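Side-chain contacts in kelch domain-containing protein (Colletotrichum graminicola M1.001, PDB 5C86), which probably oxidises alcohols as a copper-dependent oxidase of the galactose oxidase and glyoxal oxidase (AA5) family: residues N37-A42 and W301-T306; R332-T337 and T421-N426. One frame throughout, in Å; residues are numbered along the deposited sequence. Where two conformers were deposited one is given.

Contact 1. Residues N37-A42 and W301-T306; sequences NRWTTA and WLFSDT
Trp39 overlaps Phe303 by only a small part of each ring. The nitrogen corner of the indole meets the far end of the phenyl group: NE1 of Trp39 lies 3.4 Å from CZ of Phe303, and CZ2 of Trp39 is 3.6 Å from that same CZ. The planes are within 16° of parallel, yet the centroid of the indole's five-membered ring and that of the phenyl ring stand 5.3 Å apart. A small tilt with so wide a separation describes near-parallel rings slid apart, not a full stack. Trp39 reaches the contact with CG set between its backbone N and carbonyl carbon (chi1 61°), and the CA-CB bonds of both residues point toward the opposite segment.

Neither segment forms helix or strand; each is part of a loop at the protein surface, and these two side chains alone make the contact, burying 85 Å² in total. Beyond the pair, Trp39 stacks on Phe72, while the Phe303 ring also touches His335 and Tyr334, which ties the pair to the residues around the copper site. Leu302, next to Phe303 in the chain, packs on Tyr245 and Phe280, so the loop 301-306 is anchored on this side as well.

Across the two loops no hydrogen bond or charge pair forms. The pair is held by ring-to-ring van der Waals contact, with the polar NE1 as the closest indole atom, and it probably helps to set Phe303 beside the copper-site residue His335.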
# COMPACT_ATOMS: atom_id res chain seq x y z
N ASN A 37 -17.48 -13.08 -7.07
CA ASN A 37 -18.46 -12.08 -6.85
C ASN A 37 -19.10 -12.07 -5.42
O ASN A 37 -20.06 -11.34 -5.21
CB ASN A 37 -19.57 -12.24 -7.88
CG ASN A 37 -20.25 -13.62 -7.77
OD1 ASN A 37 -19.88 -14.49 -6.98
ND2 ASN A 37 -21.16 -13.85 -8.67
N ARG A 38 -18.61 -12.81 -4.47
CA ARG A 38 -19.22 -12.74 -3.15
C ARG A 38 -18.17 -13.42 -2.31
O ARG A 38 -17.17 -13.71 -2.84
CB ARG A 38 -20.59 -13.46 -3.18
CG ARG A 38 -20.46 -14.89 -3.68
CD ARG A 38 -21.82 -15.35 -4.18
NE ARG A 38 -21.99 -16.79 -4.37
CZ ARG A 38 -21.91 -17.38 -5.56
NH1 ARG A 38 -21.57 -16.63 -6.59
NH2 ARG A 38 -22.12 -18.70 -5.70
N TRP A 39 -18.38 -13.59 -1.00
CA TRP A 39 -17.49 -14.06 0.04
C TRP A 39 -18.31 -14.62 1.18
O TRP A 39 -19.53 -14.30 1.24
CB TRP A 39 -16.56 -12.90 0.61
CG TRP A 39 -17.44 -11.84 1.18
CD1 TRP A 39 -17.98 -10.83 0.50
CD2 TRP A 39 -17.85 -11.70 2.55
NE1 TRP A 39 -18.78 -10.05 1.34
CE2 TRP A 39 -18.73 -10.58 2.60
CE3 TRP A 39 -17.61 -12.41 3.71
CZ2 TRP A 39 -19.35 -10.15 3.79
CZ3 TRP A 39 -18.24 -11.99 4.91
CH2 TRP A 39 -19.12 -10.87 4.89
N THR A 40 -17.68 -15.41 2.04
CA THR A 40 -18.22 -15.75 3.37
C THR A 40 -17.18 -15.68 4.39
O THR A 40 -15.95 -15.66 4.06
CB THR A 40 -18.81 -17.22 3.43
OG1 THR A 40 -17.75 -18.17 3.27
CG2 THR A 40 -19.90 -17.36 2.40
N THR A 41 -17.55 -15.61 5.68
CA THR A 41 -16.54 -15.53 6.72
C THR A 41 -15.63 -16.76 6.68
O THR A 41 -14.40 -16.67 6.89
CB THR A 41 -17.18 -15.31 8.11
OG1 THR A 41 -17.89 -14.09 8.08
CG2 THR A 41 -16.13 -15.28 9.19
N ALA A 42 -16.24 -17.95 6.48
CA ALA A 42 -15.47 -19.18 6.46
C ALA A 42 -14.71 -19.37 5.19
O ALA A 42 -13.72 -20.08 5.21
CB ALA A 42 -16.42 -20.39 6.60
N TRP A 301 -20.90 2.98 5.42
CA TRP A 301 -21.62 1.71 5.43
C TRP A 301 -20.95 0.75 4.46
O TRP A 301 -20.42 1.18 3.41
CB TRP A 301 -23.07 1.86 5.01
CG TRP A 301 -23.92 2.69 5.91
CD1 TRP A 301 -24.51 3.83 5.55
CD2 TRP A 301 -24.25 2.49 7.30
NE1 TRP A 301 -25.25 4.32 6.58
CE2 TRP A 301 -25.04 3.55 7.69
CE3 TRP A 301 -23.94 1.51 8.26
CZ2 TRP A 301 -25.54 3.66 9.01
CZ3 TRP A 301 -24.45 1.62 9.56
CH2 TRP A 301 -25.23 2.71 9.89
N LEU A 302 -21.00 -0.51 4.80
CA LEU A 302 -20.34 -1.53 4.00
C LEU A 302 -21.20 -1.90 2.77
O LEU A 302 -22.43 -1.84 2.82
CB LEU A 302 -20.01 -2.76 4.82
CG LEU A 302 -19.29 -2.55 6.16
CD1 LEU A 302 -18.80 -3.84 6.71
CD2 LEU A 302 -18.11 -1.61 5.95
N PHE A 303 -20.54 -2.26 1.69
CA PHE A 303 -21.24 -2.83 0.52
C PHE A 303 -22.30 -1.88 -0.00
O PHE A 303 -23.46 -2.29 -0.37
CB PHE A 303 -21.85 -4.19 0.88
CG PHE A 303 -20.86 -5.15 1.43
CD1 PHE A 303 -19.88 -5.74 0.63
CD2 PHE A 303 -20.84 -5.44 2.76
CE1 PHE A 303 -18.95 -6.60 1.20
CE2 PHE A 303 -19.89 -6.26 3.31
CZ PHE A 303 -18.93 -6.83 2.55
N SER A 304 -21.95 -0.60 -0.04
CA SER A 304 -22.84 0.46 -0.32
C SER A 304 -22.21 1.49 -1.24
O SER A 304 -21.08 1.97 -0.97
CB SER A 304 -23.25 1.17 0.97
OG SER A 304 -24.19 2.16 0.69
N ASP A 305 -22.95 1.85 -2.27
CA ASP A 305 -22.61 2.90 -3.22
C ASP A 305 -23.09 4.29 -2.80
O ASP A 305 -22.97 5.28 -3.56
CB ASP A 305 -23.06 2.56 -4.68
CG ASP A 305 -22.18 1.55 -5.34
OD1 ASP A 305 -21.10 1.23 -4.83
OD2 ASP A 305 -22.55 1.06 -6.40
N THR A 306 -23.58 4.42 -1.58
CA THR A 306 -24.17 5.67 -1.12
C THR A 306 -23.08 6.69 -0.71
O THR A 306 -21.89 6.32 -0.50
CB THR A 306 -25.11 5.43 0.05
OG1 THR A 306 -24.37 4.81 1.10
CG2 THR A 306 -26.30 4.53 -0.43

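Contact 2. Residues R332-T337 and T421-N426; sequences RNYHST and TTHTVN
His335 and His423 lie side by side at the copper site of a galactose oxidase-like fold, where a propeller loop meets the early set domain. Both histidines bind copper in another structure of this protein; in this apo model their NE2 atoms stand 2.8 Å apart, and the rings are turned by 74°. NE2 of His423 lies at the edge of the His335 ring, near its plane, so the two NE2 atoms, probably the copper ligands as in galactose oxidase, converge. Tyr334 completes an aromatic cluster: His423 turns an edge toward its face in an offset edge-to-face pair (planes at 88°), with CD2 of His423 3.6 Å from OH of Tyr334. That hydroxyl also hydrogen-bonds Tyr120, another copper-site residue, and Tyr245.

The next shell fixes the two imidazoles. ND1 of His423 donates to OG1 of Thr422 over 2.9 Å, with the acceptor close to the ring plane, while ND1 of His335 bonds to the carbonyl of Gly352. These bonds oppose ring rotation and keep NE2 of each ring close to that of the other.

Tight turns set the backbone: a type II turn from Asn333 to Ser336 carries Tyr334 and His335, and a type I' turn from Thr422 to Val425 carries His423. O of Asn333 accepts from both N and OG of Ser336. Farther from the site, the methyl CG2 of Thr421 packs 4.0 Å from CB of Thr337. Water 1 joins the two turns, giving a hydrogen to O of Ser336 at 3.0 Å and accepting one from N of His423 at 2.8 Å.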
# COMPACT_ATOMS: atom_id res chain seq x y z
N ARG A 332 -16.20 4.21 -5.53
CA ARG A 332 -15.12 3.35 -5.05
C ARG A 332 -15.09 3.42 -3.54
O ARG A 332 -14.30 4.15 -2.97
CB ARG A 332 -13.79 3.82 -5.67
CG ARG A 332 -13.74 3.77 -7.22
CD ARG A 332 -13.87 2.43 -7.86
NE ARG A 332 -13.87 2.55 -9.35
CZ ARG A 332 -14.31 1.60 -10.20
NH1 ARG A 332 -14.77 0.47 -9.76
NH2 ARG A 332 -14.28 1.84 -11.49
N ASN A 333 -15.96 2.63 -2.94
CA ASN A 333 -16.19 2.71 -1.52
C ASN A 333 -15.61 1.50 -0.87
O ASN A 333 -14.47 1.14 -1.13
CB ASN A 333 -17.69 2.95 -1.20
CG ASN A 333 -18.21 4.25 -1.68
OD1 ASN A 333 -17.48 5.18 -2.00
ND2 ASN A 333 -19.56 4.35 -1.68
N TYR A 334 -16.32 0.80 0.02
CA TYR A 334 -15.77 -0.41 0.64
C TYR A 334 -15.38 -1.43 -0.43
O TYR A 334 -16.09 -1.63 -1.40
CB TYR A 334 -16.83 -1.03 1.58
CG TYR A 334 -16.29 -2.03 2.55
CD1 TYR A 334 -15.32 -1.67 3.47
CD2 TYR A 334 -16.77 -3.34 2.64
CE1 TYR A 334 -14.84 -2.54 4.37
CE2 TYR A 334 -16.25 -4.23 3.62
CZ TYR A 334 -15.30 -3.81 4.48
OH TYR A 334 -14.81 -4.63 5.52
N HIS A 335 -14.20 -2.00 -0.24
CA HIS A 335 -13.59 -3.01 -1.10
C HIS A 335 -13.03 -2.47 -2.41
O HIS A 335 -12.75 -3.27 -3.31
CB HIS A 335 -14.52 -4.22 -1.32
CG HIS A 335 -14.67 -5.08 -0.11
ND1 HIS A 335 -15.63 -6.06 -0.02
CD2 HIS A 335 -13.96 -5.17 1.03
CE1 HIS A 335 -15.49 -6.71 1.10
NE2 HIS A 335 -14.50 -6.20 1.77
N SER A 336 -12.86 -1.17 -2.49
CA SER A 336 -12.11 -0.51 -3.60
C SER A 336 -10.59 -0.54 -3.30
O SER A 336 -10.16 -0.72 -2.19
CB SER A 336 -12.58 0.91 -3.83
OG SER A 336 -12.29 1.76 -2.69
N THR A 337 -9.87 -0.46 -4.40
CA THR A 337 -8.41 -0.56 -4.37
C THR A 337 -7.82 0.54 -5.26
O THR A 337 -8.44 1.03 -6.18
CB THR A 337 -7.93 -1.94 -4.80
OG1 THR A 337 -8.49 -2.25 -6.09
CG2 THR A 337 -8.22 -3.00 -3.76
N THR A 421 -2.43 -3.89 -1.88
CA THR A 421 -3.42 -3.27 -0.99
C THR A 421 -4.73 -4.01 -0.98
O THR A 421 -5.15 -4.59 -1.96
CB THR A 421 -3.72 -1.78 -1.40
OG1 THR A 421 -4.39 -1.09 -0.34
CG2 THR A 421 -4.51 -1.57 -2.68
N THR A 422 -5.41 -3.93 0.16
CA THR A 422 -6.79 -4.37 0.30
C THR A 422 -7.35 -3.65 1.49
O THR A 422 -6.63 -3.43 2.46
CB THR A 422 -6.86 -5.92 0.45
OG1 THR A 422 -8.24 -6.27 0.40
CG2 THR A 422 -6.29 -6.44 1.69
N HIS A 423 -8.62 -3.32 1.46
CA HIS A 423 -9.30 -2.78 2.63
C HIS A 423 -8.67 -1.52 3.22
O HIS A 423 -8.80 -1.30 4.41
CB HIS A 423 -9.40 -3.86 3.76
CG HIS A 423 -10.35 -4.95 3.48
ND1 HIS A 423 -10.12 -5.94 2.55
CD2 HIS A 423 -11.63 -5.14 3.92
CE1 HIS A 423 -11.22 -6.69 2.44
NE2 HIS A 423 -12.12 -6.24 3.28
N THR A 424 -8.12 -0.69 2.34
CA THR A 424 -7.47 0.59 2.66
C THR A 424 -6.07 0.41 3.20
O THR A 424 -5.42 1.44 3.44
CB THR A 424 -8.26 1.57 3.64
OG1 THR A 424 -8.11 1.14 5.01
CG2 THR A 424 -9.71 1.66 3.26
N VAL A 425 -5.58 -0.83 3.38
CA VAL A 425 -4.32 -1.08 4.07
C VAL A 425 -3.24 -1.33 3.01
O VAL A 425 -3.38 -2.21 2.16
CB VAL A 425 -4.38 -2.25 5.05
CG1 VAL A 425 -3.01 -2.51 5.64
CG2 VAL A 425 -5.48 -2.00 6.08
N ASN A 426 -2.13 -0.59 3.07
CA ASN A 426 -0.99 -0.78 2.21
C ASN A 426 0.24 -0.37 3.01
O ASN A 426 0.67 0.81 2.96
CB ASN A 426 -1.09 -0.03 0.89
CG ASN A 426 0.07 -0.30 -0.01
OD1 ASN A 426 1.09 -0.91 0.42
ND2 ASN A 426 -0.05 0.11 -1.28
O HOH W 1 -10.23 -3.34 -0.78
O HOH W 2 -7.35 -1.09 -0.41

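Overall arrangement
Both segments of contact 1 precede those of contact 2 in the sequence, and the centres of the two contacts lie about 12 Å apart. Contact 1 joins the loop between strands 28-31 and 47-52 to the one between 291-294 and 313-316, its centre about 21 Å from the chain centre. The centre of contact 2 lies about 10 Å from it, joining the turn that leads into strand 336-340 to the turn that follows strand 412-422. The two also touch: CE1 of Phe303 packs 3.5 Å from CE1 of His335, and O of Ser304 probably accepts a hydrogen bond from ND2 of Asn333 at 2.9 Å. Surface loops thus connect directly to a buried copper site assembled from sequence-distant segments.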